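Local coordinates for protein beta-agarase D (PDB 4ASM) that hydrolyses the beta-1,4 linkages between galactose and 3,6-anhydrogalactose in agarose, cutting at random with retention of the anomeric configuration through its GH16 catalytic domain, at residues Asn43-Phe48 with Tyr57-Asn62; Ala147-Leu152 with Glu326-Gln331; Asp157-Asp162 with Leu309-Lys314; Thr262-Val267 with Asn296-Ser301. All blocks are in the same frame, centred on the assembly; numbering follows the deposited sequence.

Interaction 1. Residues Asn43-Phe48 with Tyr57-Asn62; sequences NNVVDF and YNKYHN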
loop_
_atom_site.group_PDB
_atom_site.type_symbol
_atom_site.label_atom_id
_atom_site.label_comp_id
_atom_site.label_asym_id
_atom_site.label_seq_id
_atom_site.Cartn_x
_atom_site.Cartn_y
_atom_site.Cartn_z
ATOM N N ASN A 43 15.680 19.157 -4.657
ATOM C CA ASN A 43 15.268 18.834 -6.037
ATOM C C ASN A 43 16.133 17.736 -6.655
ATOM O O ASN A 43 15.754 17.135 -7.651
ATOM C CB ASN A 43 15.387 20.070 -6.960
ATOM C CG ASN A 43 14.302 21.122 -6.726
ATOM O OD1 ASN A 43 13.133 20.807 -6.508
ATOM N ND2 ASN A 43 14.695 22.396 -6.814
ATOM N N ASN A 44 17.324 17.510 -6.099
ATOM C CA ASN A 44 18.216 16.504 -6.651
ATOM C C ASN A 44 17.785 15.106 -6.250
ATOM O O ASN A 44 17.242 14.916 -5.157
ATOM C CB ASN A 44 19.655 16.753 -6.212
ATOM C CG ASN A 44 20.148 18.124 -6.611
ATOM O OD1 ASN A 44 19.885 18.590 -7.722
ATOM N ND2 ASN A 44 20.827 18.798 -5.690
ATOM N N VAL A 45 18.037 14.143 -7.128
ATOM C CA VAL A 45 17.859 12.732 -6.773
ATOM C C VAL A 45 19.043 12.325 -5.916
ATOM O O VAL A 45 20.196 12.351 -6.381
ATOM C CB VAL A 45 17.811 11.820 -8.012
ATOM C CG1 VAL A 45 17.653 10.355 -7.569
ATOM C CG2 VAL A 45 16.691 12.244 -8.925
ATOM N N VAL A 46 18.768 12.002 -4.659
ATOM C CA VAL A 46 19.814 11.679 -3.697
ATOM C C VAL A 46 19.423 10.497 -2.807
ATOM O O VAL A 46 18.229 10.193 -2.615
ATOM C CB VAL A 46 20.155 12.893 -2.779
ATOM C CG1 VAL A 46 20.635 14.096 -3.581
ATOM C CG2 VAL A 46 18.945 13.266 -1.918
ATOM N N ASP A 47 20.433 9.854 -2.246
ATOM C CA ASP A 47 20.244 8.879 -1.193
ATOM C C ASP A 47 20.168 9.632 0.125
ATOM O O ASP A 47 20.779 10.705 0.277
ATOM C CB ASP A 47 21.442 7.922 -1.110
ATOM C CG ASP A 47 21.574 7.011 -2.315
ATOM O OD1 ASP A 47 20.585 6.767 -3.052
ATOM O OD2 ASP A 47 22.701 6.500 -2.522
ATOM N N PHE A 48 19.468 9.063 1.096
ATOM C CA PHE A 48 19.427 9.644 2.435
ATOM C C PHE A 48 19.304 8.590 3.520
ATOM O O PHE A 48 18.981 7.435 3.257
ATOM C CB PHE A 48 18.362 10.754 2.569
ATOM C CG PHE A 48 16.927 10.294 2.393
ATOM C CD1 PHE A 48 16.194 9.887 3.495
ATOM C CD2 PHE A 48 16.299 10.335 1.148
ATOM C CE1 PHE A 48 14.842 9.495 3.384
ATOM C CE2 PHE A 48 14.951 9.945 1.028
ATOM C CZ PHE A 48 14.234 9.520 2.151
ATOM N N TYR A 57 16.297 6.462 -1.328
ATOM C CA TYR A 57 16.432 7.592 -2.252
ATOM C C TYR A 57 15.070 8.232 -2.513
ATOM O O TYR A 57 14.019 7.576 -2.388
ATOM C CB TYR A 57 17.186 7.246 -3.547
ATOM C CG TYR A 57 16.701 6.037 -4.302
ATOM C CD1 TYR A 57 17.215 4.775 -4.031
ATOM C CD2 TYR A 57 15.740 6.155 -5.308
ATOM C CE1 TYR A 57 16.788 3.656 -4.743
ATOM C CE2 TYR A 57 15.305 5.042 -6.020
ATOM C CZ TYR A 57 15.829 3.800 -5.730
ATOM O OH TYR A 57 15.385 2.695 -6.441
ATOM N N ASN A 58 15.098 9.518 -2.858
ATOM C CA ASN A 58 13.893 10.339 -2.959
ATOM C C ASN A 58 13.207 10.259 -4.316
ATOM O O ASN A 58 12.714 11.275 -4.845
ATOM C CB ASN A 58 14.178 11.799 -2.541
ATOM C CG ASN A 58 15.241 12.477 -3.413
ATOM O OD1 ASN A 58 15.937 11.821 -4.204
ATOM N ND2 ASN A 58 15.364 13.802 -3.271
ATOM N N LYS A 59 13.123 9.039 -4.853
ATOM C CA LYS A 59 12.494 8.828 -6.140
ATOM C C LYS A 59 11.808 7.465 -6.172
ATOM O O LYS A 59 12.155 6.582 -5.405
ATOM C CB LYS A 59 13.562 8.948 -7.259
ATOM C CG LYS A 59 13.034 8.894 -8.681
ATOM C CD LYS A 59 14.185 9.222 -9.640
ATOM C CE LYS A 59 13.739 9.103 -11.086
ATOM N NZ LYS A 59 14.747 9.736 -12.004
ATOM N N TYR A 60 10.835 7.335 -7.070
ATOM C CA TYR A 60 10.259 6.040 -7.399
ATOM C C TYR A 60 11.361 5.072 -7.836
ATOM O O TYR A 60 12.407 5.481 -8.325
ATOM C CB TYR A 60 9.284 6.274 -8.537
ATOM C CG TYR A 60 8.497 5.103 -9.027
ATOM C CD1 TYR A 60 7.618 4.412 -8.175
ATOM C CD2 TYR A 60 8.560 4.717 -10.358
ATOM C CE1 TYR A 60 6.824 3.349 -8.655
ATOM C CE2 TYR A 60 7.796 3.655 -10.831
ATOM C CZ TYR A 60 6.926 2.977 -9.982
ATOM O OH TYR A 60 6.154 1.924 -10.459
ATOM N N HIS A 61 11.101 3.781 -7.676
ATOM C CA HIS A 61 12.160 2.764 -7.699
ATOM C C HIS A 61 12.852 2.568 -9.045
ATOM O O HIS A 61 12.225 2.648 -10.108
ATOM C CB HIS A 61 11.610 1.424 -7.151
ATOM C CG HIS A 61 10.667 0.701 -8.074
ATOM N ND1 HIS A 61 10.500 -0.665 -8.006
ATOM C CD2 HIS A 61 9.872 1.132 -9.086
ATOM C CE1 HIS A 61 9.625 -1.040 -8.921
ATOM N NE2 HIS A 61 9.227 0.027 -9.590
ATOM N N ASN A 62 14.156 2.310 -8.976
ATOM C CA ASN A 62 14.928 2.032 -10.197
ATOM C C ASN A 62 14.465 0.773 -10.912
ATOM O O ASN A 62 13.862 -0.132 -10.326
ATOM C CB ASN A 62 16.424 1.890 -9.882
ATOM C CG ASN A 62 17.071 3.185 -9.434
ATOM O OD1 ASN A 62 16.653 4.277 -9.798
ATOM N ND2 ASN A 62 18.124 3.051 -8.630
#
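Asn58 lays its side-chain amide against the backbone of Asn44 to Val46 and uses both ends of it. Asn58 ND2 donates to Asn44 O at 2.9 Å, in the plane of that carbonyl, while Asn58 OD1 accepts from Val46 N at 2.9 Å, the N-H tilted out of the plane of the side-chain carbonyl. A main-chain bond runs from Asn58 N to Val46 O (3.2 Å). With CG between its own backbone N and carbonyl carbon (chi1 60°), the amide folds back beside the N-H, and all three bonds reach one piece of chain. Here a short antiparallel ladder ends: strands 47-48 and 56-57 form a small hairpin of the GH16 beta-sandwich, with Asp47 and Tyr57 as a non-hydrogen-bonded pair. Asp47 OD1 rests 3.5 Å from Tyr57 CB, and OD2 forms a salt bridge with Lys126. Phe48 brings CE2, at its ring edge, to 3.9 Å from Asn58 N. Farther out, Val45 CG2 touches Lys59 CD at 4.0 Å, and Asn58 O accepts from Gln81, a probable substrate-binding residue.

Interaction 2. Residues Ala147-Leu152 with Glu326-Gln331; sequences ASDIWL and EDQSWQ. With IMD (imidazole), chain C.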
loop_
_atom_site.group_PDB
_atom_site.type_symbol
_atom_site.label_atom_id
_atom_site.label_comp_id
_atom_site.label_asym_id
_atom_site.label_seq_id
_atom_site.Cartn_x
_atom_site.Cartn_y
_atom_site.Cartn_z
ATOM N N ALA A 147 -4.128 9.429 -1.506
ATOM C CA ALA A 147 -3.716 8.129 -0.979
ATOM C C ALA A 147 -2.434 8.252 -0.159
ATOM O O ALA A 147 -1.424 8.798 -0.646
ATOM C CB ALA A 147 -3.497 7.145 -2.124
ATOM N N SER A 148 -2.504 7.758 1.078
ATOM C CA SER A 148 -1.335 7.529 1.937
ATOM C C SER A 148 -0.903 6.094 1.692
ATOM O O SER A 148 -1.674 5.157 1.985
ATOM C CB SER A 148 -1.726 7.720 3.402
ATOM O OG SER A 148 -2.111 9.065 3.659
ATOM N N ASP A 149 0.300 5.917 1.129
ATOM C CA ASP A 149 0.742 4.604 0.621
ATOM C C ASP A 149 2.045 4.128 1.229
ATOM O O ASP A 149 3.050 4.870 1.239
ATOM C CB ASP A 149 0.969 4.635 -0.905
ATOM C CG ASP A 149 -0.275 4.973 -1.703
ATOM O OD1 ASP A 149 -1.390 4.561 -1.325
ATOM O OD2 ASP A 149 -0.098 5.637 -2.775
ATOM N N ILE A 150 2.041 2.885 1.718
ATOM C CA ILE A 150 3.273 2.185 2.098
ATOM C C ILE A 150 3.164 0.829 1.447
ATOM O O ILE A 150 2.185 0.109 1.664
ATOM C CB ILE A 150 3.408 2.021 3.622
ATOM C CG1 ILE A 150 3.400 3.399 4.294
ATOM C CG2 ILE A 150 4.661 1.218 3.940
ATOM C CD1 ILE A 150 3.427 3.366 5.822
ATOM N N TRP A 151 4.124 0.490 0.596
ATOM C CA TRP A 151 3.926 -0.698 -0.223
ATOM C C TRP A 151 5.231 -1.318 -0.706
ATOM O O TRP A 151 6.311 -0.749 -0.492
ATOM C CB TRP A 151 2.969 -0.374 -1.388
ATOM C CG TRP A 151 3.322 0.818 -2.251
ATOM C CD1 TRP A 151 3.470 2.130 -1.855
ATOM C CD2 TRP A 151 3.518 0.802 -3.668
ATOM N NE1 TRP A 151 3.752 2.916 -2.950
ATOM C CE2 TRP A 151 3.790 2.125 -4.071
ATOM C CE3 TRP A 151 3.492 -0.210 -4.637
ATOM C CZ2 TRP A 151 4.046 2.464 -5.406
ATOM C CZ3 TRP A 151 3.725 0.112 -5.962
ATOM C CH2 TRP A 151 3.990 1.451 -6.345
ATOM N N LEU A 152 5.107 -2.494 -1.319
ATOM C CA LEU A 152 6.247 -3.263 -1.833
ATOM C C LEU A 152 6.024 -3.542 -3.319
ATOM O O LEU A 152 4.907 -3.931 -3.722
ATOM C CB LEU A 152 6.367 -4.592 -1.070
ATOM C CG LEU A 152 6.299 -4.571 0.453
ATOM C CD1 LEU A 152 6.322 -5.990 1.014
ATOM C CD2 LEU A 152 7.409 -3.709 1.069
ATOM N N GLU A 326 -0.266 9.611 -3.461
ATOM C CA GLU A 326 -0.781 9.550 -4.837
ATOM C C GLU A 326 -2.140 10.189 -4.973
ATOM O O GLU A 326 -2.999 10.025 -4.108
ATOM C CB GLU A 326 -0.898 8.099 -5.326
ATOM C CG GLU A 326 0.448 7.420 -5.484
ATOM C CD GLU A 326 0.323 5.953 -5.866
ATOM O OE1 GLU A 326 -0.808 5.482 -6.158
ATOM O OE2 GLU A 326 1.374 5.269 -5.895
ATOM N N ASP A 327 -2.323 10.883 -6.094
ATOM C CA ASP A 327 -3.622 11.311 -6.592
ATOM C C ASP A 327 -3.989 10.332 -7.712
ATOM O O ASP A 327 -3.563 10.482 -8.857
ATOM C CB ASP A 327 -3.497 12.749 -7.123
ATOM C CG ASP A 327 -4.838 13.428 -7.329
ATOM O OD1 ASP A 327 -5.859 12.722 -7.403
ATOM O OD2 ASP A 327 -4.864 14.673 -7.446
ATOM N N GLN A 328 -4.751 9.299 -7.371
ATOM C CA GLN A 328 -5.030 8.215 -8.336
ATOM C C GLN A 328 -6.104 8.597 -9.342
ATOM O O GLN A 328 -6.974 9.431 -9.059
ATOM C CB GLN A 328 -5.361 6.917 -7.595
ATOM C CG GLN A 328 -4.185 6.495 -6.704
ATOM C CD GLN A 328 -4.433 5.248 -5.875
ATOM O OE1 GLN A 328 -3.502 4.679 -5.272
ATOM N NE2 GLN A 328 -5.670 4.839 -5.805
ATOM N N SER A 329 -6.068 7.976 -10.522
ATOM C CA SER A 329 -6.986 8.336 -11.587
ATOM C C SER A 329 -8.445 8.283 -11.183
ATOM O O SER A 329 -9.194 9.205 -11.487
ATOM C CB SER A 329 -6.767 7.445 -12.814
ATOM O OG SER A 329 -5.438 7.545 -13.275
ATOM N N TRP A 330 -8.853 7.205 -10.510
ATOM C CA TRP A 330 -10.279 7.044 -10.153
ATOM C C TRP A 330 -10.757 8.145 -9.193
ATOM O O TRP A 330 -11.871 8.687 -9.340
ATOM C CB TRP A 330 -10.559 5.623 -9.601
ATOM C CG TRP A 330 -9.969 5.357 -8.225
ATOM C CD1 TRP A 330 -8.654 5.283 -7.894
ATOM C CD2 TRP A 330 -10.701 5.170 -7.010
ATOM N NE1 TRP A 330 -8.511 5.032 -6.544
ATOM C CE2 TRP A 330 -9.757 4.965 -5.978
ATOM C CE3 TRP A 330 -12.074 5.154 -6.696
ATOM C CZ2 TRP A 330 -10.137 4.749 -4.650
ATOM C CZ3 TRP A 330 -12.448 4.935 -5.381
ATOM C CH2 TRP A 330 -11.480 4.747 -4.369
ATOM N N GLN A 331 -9.912 8.491 -8.222
ATOM C CA GLN A 331 -10.244 9.558 -7.297
ATOM C C GLN A 331 -10.314 10.895 -8.028
ATOM O O GLN A 331 -11.250 11.670 -7.823
ATOM C CB GLN A 331 -9.198 9.618 -6.169
ATOM C CG GLN A 331 -9.277 8.486 -5.132
ATOM C CD GLN A 331 -10.445 8.659 -4.149
ATOM O OE1 GLN A 331 -10.264 9.053 -2.976
ATOM N NE2 GLN A 331 -11.619 8.355 -4.618
HETATM N N1 IMD C . 0.057 0.710 -4.939
HETATM C C2 IMD C . 0.714 1.733 -5.512
HETATM N N3 IMD C . 0.197 2.887 -5.044
HETATM C C4 IMD C . -0.788 2.601 -4.161
HETATM C C5 IMD C . -0.870 1.216 -4.098
#
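Glu326 and Asp149 both place CG anti to the carbonyl carbon (chi1 -67° and -61°), and the glutamate then runs extended across the aspartate at about a right angle. Asp149 OD2 comes 3.1 Å from Glu326 CD and 3.5 Å from Glu326 OE1, two acceptors facing each other without a bond, their carboxylates turned 72° apart. Asn324 ND2 donates to Glu326 OE2, as does N3 of a bound imidazole, probably from the crystallisation liquor, at 2.8 Å and nearly straight. The main chain beneath is an antiparallel hydrogen-bonded pair, Ala147 N to Glu326 O at 2.9 Å and Glu326 N to Ala147 O at 3.2 Å, joining strands 147-153 and 320-326 in the substrate cleft of the GH16 fold, where Glu326 probably binds agarose. Trp151 walls this site: imidazole C2 points at one indole face, 3.4 Å from Trp151 CH2, and Trp151 CZ2 lies 3.9 Å from Glu326 OE2. Replacing Trp151 by an alanine would probably open a gap beside Glu326 OE2 and leave the imidazole without its aromatic wall.

Interaction 3. Residues Asp157-Asp162 with Leu309-Lys314; sequences DTQEID and LNNGRK. With IMD (imidazole), chain C.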
loop_
_atom_site.group_PDB
_atom_site.type_symbol
_atom_site.label_atom_id
_atom_site.label_comp_id
_atom_site.label_asym_id
_atom_site.label_seq_id
_atom_site.Cartn_x
_atom_site.Cartn_y
_atom_site.Cartn_z
ATOM N N ASP A 157 8.115 -4.562 -11.830
ATOM C CA ASP A 157 6.747 -4.011 -11.806
ATOM C C ASP A 157 5.640 -5.080 -12.005
ATOM O O ASP A 157 4.498 -4.724 -12.286
ATOM C CB ASP A 157 6.555 -2.855 -12.815
ATOM C CG ASP A 157 7.374 -1.627 -12.470
ATOM O OD1 ASP A 157 7.703 -1.437 -11.281
ATOM O OD2 ASP A 157 7.662 -0.844 -13.413
ATOM N N THR A 158 5.968 -6.362 -11.827
ATOM C CA THR A 158 4.942 -7.420 -12.003
ATOM C C THR A 158 4.250 -7.859 -10.702
ATOM O O THR A 158 3.148 -8.380 -10.735
ATOM C CB THR A 158 5.506 -8.685 -12.694
ATOM O OG1 THR A 158 6.548 -9.265 -11.912
ATOM C CG2 THR A 158 6.041 -8.350 -14.096
ATOM N N GLN A 159 4.929 -7.703 -9.568
ATOM C CA GLN A 159 4.417 -8.247 -8.313
ATOM C C GLN A 159 4.482 -7.185 -7.244
ATOM O O GLN A 159 5.511 -6.529 -7.084
ATOM C CB GLN A 159 5.214 -9.475 -7.882
ATOM C CG GLN A 159 5.198 -10.634 -8.911
ATOM C CD GLN A 159 5.951 -11.889 -8.470
ATOM O OE1 GLN A 159 6.266 -12.768 -9.307
ATOM N NE2 GLN A 159 6.241 -11.998 -7.202
ATOM N N GLU A 160 3.390 -7.047 -6.485
ATOM C CA GLU A 160 3.258 -5.966 -5.493
ATOM C C GLU A 160 2.496 -6.451 -4.279
ATOM O O GLU A 160 1.531 -7.192 -4.412
ATOM C CB GLU A 160 2.531 -4.780 -6.129
ATOM C CG GLU A 160 2.054 -3.714 -5.160
ATOM C CD GLU A 160 1.341 -2.582 -5.862
ATOM O OE1 GLU A 160 1.492 -2.419 -7.096
ATOM O OE2 GLU A 160 0.636 -1.824 -5.141
ATOM N N ILE A 161 2.957 -6.045 -3.104
ATOM C CA ILE A 161 2.231 -6.325 -1.857
ATOM C C ILE A 161 2.121 -5.008 -1.140
ATOM O O ILE A 161 3.126 -4.370 -0.901
ATOM C CB ILE A 161 2.987 -7.340 -0.975
ATOM C CG1 ILE A 161 2.986 -8.718 -1.649
ATOM C CG2 ILE A 161 2.391 -7.400 0.449
ATOM C CD1 ILE A 161 4.099 -9.669 -1.163
ATOM N N ASP A 162 0.901 -4.579 -0.830
ATOM C CA ASP A 162 0.735 -3.309 -0.143
ATOM C C ASP A 162 0.698 -3.534 1.357
ATOM O O ASP A 162 0.246 -4.588 1.828
ATOM C CB ASP A 162 -0.523 -2.586 -0.615
ATOM C CG ASP A 162 -0.484 -2.270 -2.074
ATOM O OD1 ASP A 162 0.625 -2.234 -2.653
ATOM O OD2 ASP A 162 -1.556 -2.086 -2.655
ATOM N N LEU A 309 0.766 -13.842 -13.709
ATOM C CA LEU A 309 2.189 -14.113 -13.449
ATOM C C LEU A 309 2.690 -15.360 -14.173
ATOM O O LEU A 309 3.917 -15.593 -14.265
ATOM C CB LEU A 309 2.476 -14.233 -11.943
ATOM C CG LEU A 309 2.070 -13.028 -11.084
ATOM C CD1 LEU A 309 2.456 -13.276 -9.642
ATOM C CD2 LEU A 309 2.705 -11.717 -11.619
ATOM N N ASN A 310 1.740 -16.169 -14.646
ATOM C CA ASN A 310 2.045 -17.475 -15.244
ATOM C C ASN A 310 3.113 -18.248 -14.460
ATOM O O ASN A 310 4.068 -18.785 -15.047
ATOM C CB ASN A 310 2.461 -17.313 -16.714
ATOM C CG ASN A 310 2.378 -18.621 -17.475
ATOM O OD1 ASN A 310 1.564 -19.484 -17.155
ATOM N ND2 ASN A 310 3.227 -18.772 -18.486
ATOM N N ASN A 311 2.964 -18.313 -13.137
ATOM C CA ASN A 311 4.023 -18.844 -12.288
ATOM C C ASN A 311 3.527 -19.741 -11.161
ATOM O O ASN A 311 4.250 -19.977 -10.189
ATOM C CB ASN A 311 4.882 -17.684 -11.719
ATOM C CG ASN A 311 4.225 -16.975 -10.539
ATOM O OD1 ASN A 311 3.029 -17.151 -10.284
ATOM N ND2 ASN A 311 4.991 -16.153 -9.834
ATOM N N GLY A 312 2.302 -20.236 -11.284
ATOM C CA GLY A 312 1.711 -20.997 -10.187
ATOM C C GLY A 312 0.926 -20.120 -9.220
ATOM O O GLY A 312 0.593 -20.575 -8.124
ATOM N N ARG A 313 0.643 -18.879 -9.643
ATOM C CA ARG A 313 -0.259 -17.931 -8.941
ATOM C C ARG A 313 0.283 -17.609 -7.558
ATOM O O ARG A 313 -0.390 -17.760 -6.532
ATOM C CB ARG A 313 -1.685 -18.480 -8.887
ATOM C CG ARG A 313 -2.216 -18.782 -10.264
ATOM C CD ARG A 313 -3.479 -19.613 -10.158
ATOM N NE ARG A 313 -3.866 -20.196 -11.440
ATOM C CZ ARG A 313 -4.613 -19.601 -12.365
ATOM N NH1 ARG A 313 -5.080 -18.368 -12.207
ATOM N NH2 ARG A 313 -4.910 -20.263 -13.484
ATOM N N LYS A 314 1.523 -17.150 -7.547
ATOM C CA LYS A 314 2.225 -16.952 -6.299
ATOM C C LYS A 314 3.208 -15.797 -6.435
ATOM O O LYS A 314 3.606 -15.421 -7.549
ATOM C CB LYS A 314 2.935 -18.246 -5.876
ATOM C CG LYS A 314 4.038 -18.732 -6.824
ATOM C CD LYS A 314 4.671 -20.023 -6.292
ATOM C CE LYS A 314 3.967 -21.253 -6.825
ATOM N NZ LYS A 314 4.230 -22.464 -5.998
HETATM N N1 IMD C . 0.057 0.710 -4.939
HETATM C C2 IMD C . 0.714 1.733 -5.512
HETATM N N3 IMD C . 0.197 2.887 -5.044
HETATM C C4 IMD C . -0.788 2.601 -4.161
HETATM C C5 IMD C . -0.870 1.216 -4.098
#
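Asn311 ND2, turned toward the amide end of Gln159, is held by its own stretch of chain: it donates to Lys314 O at 2.8 Å and, weakly, to OG of Ser316 just beyond. The other end of the same amide, Asn311 OD1, accepts from Lys314 N at 3.1 Å, an Asx motif that fastens the turn. Gln159 arrives from the opposite direction, the two amide planes standing 77° apart. The closer packing belongs to Leu309, whose CD2 lies 3.5 Å from Thr158 O and 3.8 Å from Gln159 CG, while its CD1 comes to 3.9 Å from that CG. An alanine in place of Asn311 would probably leave the N-H and carbonyl of Lys314 without their side-chain mates and the turn freer to move beside Gln159.

Gln159 begins a strand whose next residue, Glu160, is the probable nucleophile. Its CG stands anti to the backbone N (chi1 167°), sending the carboxylate away from the loop to where Glu160 OE2 accepts from N1 of a bound imidazole at 2.6 Å. Glu160, Asp162 and Glu165, the probable proton donor, are the acidic residues of the GH16 ExDxxE motif. No hydrogen bond crosses between residues 157-162 and 309-314: the join rests on the fit of Leu309 against Thr158 and Gln159, the Asn311-Lys314 bonds lie within the loop, and the carboxylate of Glu160 points elsewhere.

Interaction 4. Residues Thr262-Val267 with Asn296-Ser301; sequences TYPAGV and NKSNIS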
loop_
_atom_site.group_PDB
_atom_site.type_symbol
_atom_site.label_atom_id
_atom_site.label_comp_id
_atom_site.label_asym_id
_atom_site.label_seq_id
_atom_site.Cartn_x
_atom_site.Cartn_y
_atom_site.Cartn_z
ATOM N N THR A 262 -13.792 -16.180 4.075
ATOM C CA THR A 262 -14.427 -16.094 2.774
ATOM C C THR A 262 -13.548 -16.615 1.648
ATOM O O THR A 262 -12.359 -16.822 1.818
ATOM C CB THR A 262 -14.853 -14.643 2.436
ATOM O OG1 THR A 262 -13.682 -13.816 2.430
ATOM C CG2 THR A 262 -15.890 -14.089 3.439
ATOM N N TYR A 263 -14.158 -16.857 0.500
ATOM C CA TYR A 263 -13.400 -17.272 -0.683
ATOM C C TYR A 263 -14.202 -16.844 -1.932
ATOM O O TYR A 263 -15.408 -16.574 -1.845
ATOM C CB TYR A 263 -13.127 -18.791 -0.657
ATOM C CG TYR A 263 -14.396 -19.596 -0.748
ATOM C CD1 TYR A 263 -15.139 -19.891 0.405
ATOM C CD2 TYR A 263 -14.887 -20.013 -1.980
ATOM C CE1 TYR A 263 -16.338 -20.576 0.320
ATOM C CE2 TYR A 263 -16.080 -20.707 -2.074
ATOM C CZ TYR A 263 -16.800 -20.988 -0.916
ATOM O OH TYR A 263 -18.010 -21.661 -0.983
ATOM N N PRO A 264 -13.536 -16.737 -3.089
ATOM C CA PRO A 264 -14.214 -16.279 -4.308
ATOM C C PRO A 264 -15.359 -17.183 -4.760
ATOM O O PRO A 264 -15.199 -18.418 -4.845
ATOM C CB PRO A 264 -13.085 -16.258 -5.352
ATOM C CG PRO A 264 -11.813 -16.145 -4.536
ATOM C CD PRO A 264 -12.092 -16.965 -3.296
ATOM N N ALA A 265 -16.505 -16.558 -5.025
ATOM C CA ALA A 265 -17.692 -17.276 -5.502
ATOM C C ALA A 265 -17.601 -17.594 -6.993
ATOM O O ALA A 265 -18.181 -18.573 -7.457
ATOM C CB ALA A 265 -18.944 -16.490 -5.202
ATOM N N GLY A 266 -16.918 -16.758 -7.769
ATOM C CA GLY A 266 -16.824 -17.023 -9.191
ATOM C C GLY A 266 -16.012 -16.029 -9.979
ATOM O O GLY A 266 -15.877 -14.851 -9.599
ATOM N N VAL A 267 -15.462 -16.531 -11.082
ATOM C CA VAL A 267 -14.811 -15.721 -12.092
ATOM C C VAL A 267 -15.198 -16.301 -13.431
ATOM O O VAL A 267 -15.573 -17.479 -13.536
ATOM C CB VAL A 267 -13.265 -15.708 -11.970
ATOM C CG1 VAL A 267 -12.813 -14.981 -10.718
ATOM C CG2 VAL A 267 -12.668 -17.138 -12.054
ATOM N N ASN A 296 -10.426 -25.318 1.343
ATOM C CA ASN A 296 -10.996 -26.541 0.773
ATOM C C ASN A 296 -12.035 -26.234 -0.282
ATOM O O ASN A 296 -12.061 -26.863 -1.343
ATOM C CB ASN A 296 -11.658 -27.399 1.852
ATOM C CG ASN A 296 -10.682 -28.048 2.785
ATOM O OD1 ASN A 296 -11.064 -28.482 3.877
ATOM N ND2 ASN A 296 -9.417 -28.128 2.382
ATOM N N LYS A 297 -12.911 -25.274 0.013
ATOM C CA LYS A 297 -14.023 -24.931 -0.860
ATOM C C LYS A 297 -13.606 -24.177 -2.111
ATOM O O LYS A 297 -14.258 -24.271 -3.158
ATOM C CB LYS A 297 -15.068 -24.103 -0.096
ATOM C CG LYS A 297 -15.856 -24.899 0.934
ATOM C CD LYS A 297 -16.798 -23.951 1.653
ATOM C CE LYS A 297 -17.667 -24.697 2.661
ATOM N NZ LYS A 297 -18.615 -25.606 1.964
ATOM N N SER A 298 -12.533 -23.407 -1.997
ATOM C CA SER A 298 -12.188 -22.488 -3.074
ATOM C C SER A 298 -11.472 -23.153 -4.235
ATOM O O SER A 298 -10.628 -24.031 -4.056
ATOM C CB SER A 298 -11.319 -21.356 -2.537
ATOM O OG SER A 298 -11.098 -20.437 -3.591
ATOM N N ASN A 299 -11.798 -22.676 -5.429
ATOM C CA ASN A 299 -11.122 -23.089 -6.647
ATOM C C ASN A 299 -10.585 -21.902 -7.427
ATOM O O ASN A 299 -10.301 -22.010 -8.622
ATOM C CB ASN A 299 -12.073 -23.893 -7.536
ATOM C CG ASN A 299 -12.376 -25.264 -6.971
ATOM O OD1 ASN A 299 -11.886 -26.255 -7.485
ATOM N ND2 ASN A 299 -13.173 -25.323 -5.899
ATOM N N ILE A 300 -10.419 -20.772 -6.746
ATOM C CA ILE A 300 -10.035 -19.531 -7.405
ATOM C C ILE A 300 -8.982 -18.855 -6.554
ATOM O O ILE A 300 -9.179 -18.646 -5.361
ATOM C CB ILE A 300 -11.246 -18.582 -7.561
ATOM C CG1 ILE A 300 -12.297 -19.223 -8.474
ATOM C CG2 ILE A 300 -10.803 -17.198 -8.086
ATOM C CD1 ILE A 300 -13.663 -18.589 -8.393
ATOM N N SER A 301 -7.856 -18.496 -7.159
ATOM C CA SER A 301 -6.800 -17.819 -6.414
ATOM C C SER A 301 -7.224 -16.433 -5.949
ATOM O O SER A 301 -7.921 -15.717 -6.666
ATOM C CB SER A 301 -5.553 -17.698 -7.289
ATOM O OG SER A 301 -4.526 -16.986 -6.616
HETATM O O HOH W 1 -19.457 -24.637 -0.800
#
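Tyr263 starts at CB against Ser298 CB (3.7 Å), and its ring then passes over the last turn of a helix. Tyr263 CD2 meets Ser298 CA at 3.8 Å, and farther along Lys297 CB sits over the ring face, 3.9 Å from the centroid and 22° off the normal, a CH-pi contact. At the tip, Tyr263 OH lies 3.7 Å from Lys297 CD; it is hydrogen-bonded to Asn286 and more weakly to a water that accepts from Lys297 NZ at 3.0 Å. Ser298 OG, beside Pro264, takes the N-H of Ile300 in an ST turn and bonds to Asp248 O as well. That turn presents Ile300 to the other segment: CG2 packs on Pro264 CB at 3.7 Å, CD1 reaches Gly266 CA at 3.6 Å, and the end of the side chain meets that of Val267 tip to tip. Far from the active site, the contact joins the C-terminal end of helix 291-297 to the end of strand 259-264, which is flanked by strands 249-253 and 282-288.

In the fold
Interactions 2 and 3 share the strands that carry the probable catalytic residues: they lie 19 Å apart between centres, on the neighbouring antiparallel strands 147-153 and 159-166, and one imidazole spans Glu326 of the first and Glu160 of the second. Interaction 1, which comes first along the chain, borders them, with Tyr60 packed on Trp151 and His61 probably hydrogen-bonded to Asp157. Segments 147-152 and 326-331 enclose interactions 3 and 4 in sequence. Interactions 1 to 3 thus bring distant parts of the chain together around the cleft where agarose is probably bound and cut. Interaction 4 packs the far side, about 41 Å from interaction 1 between centres, and meets interaction 3 where Arg313 touches Ser301.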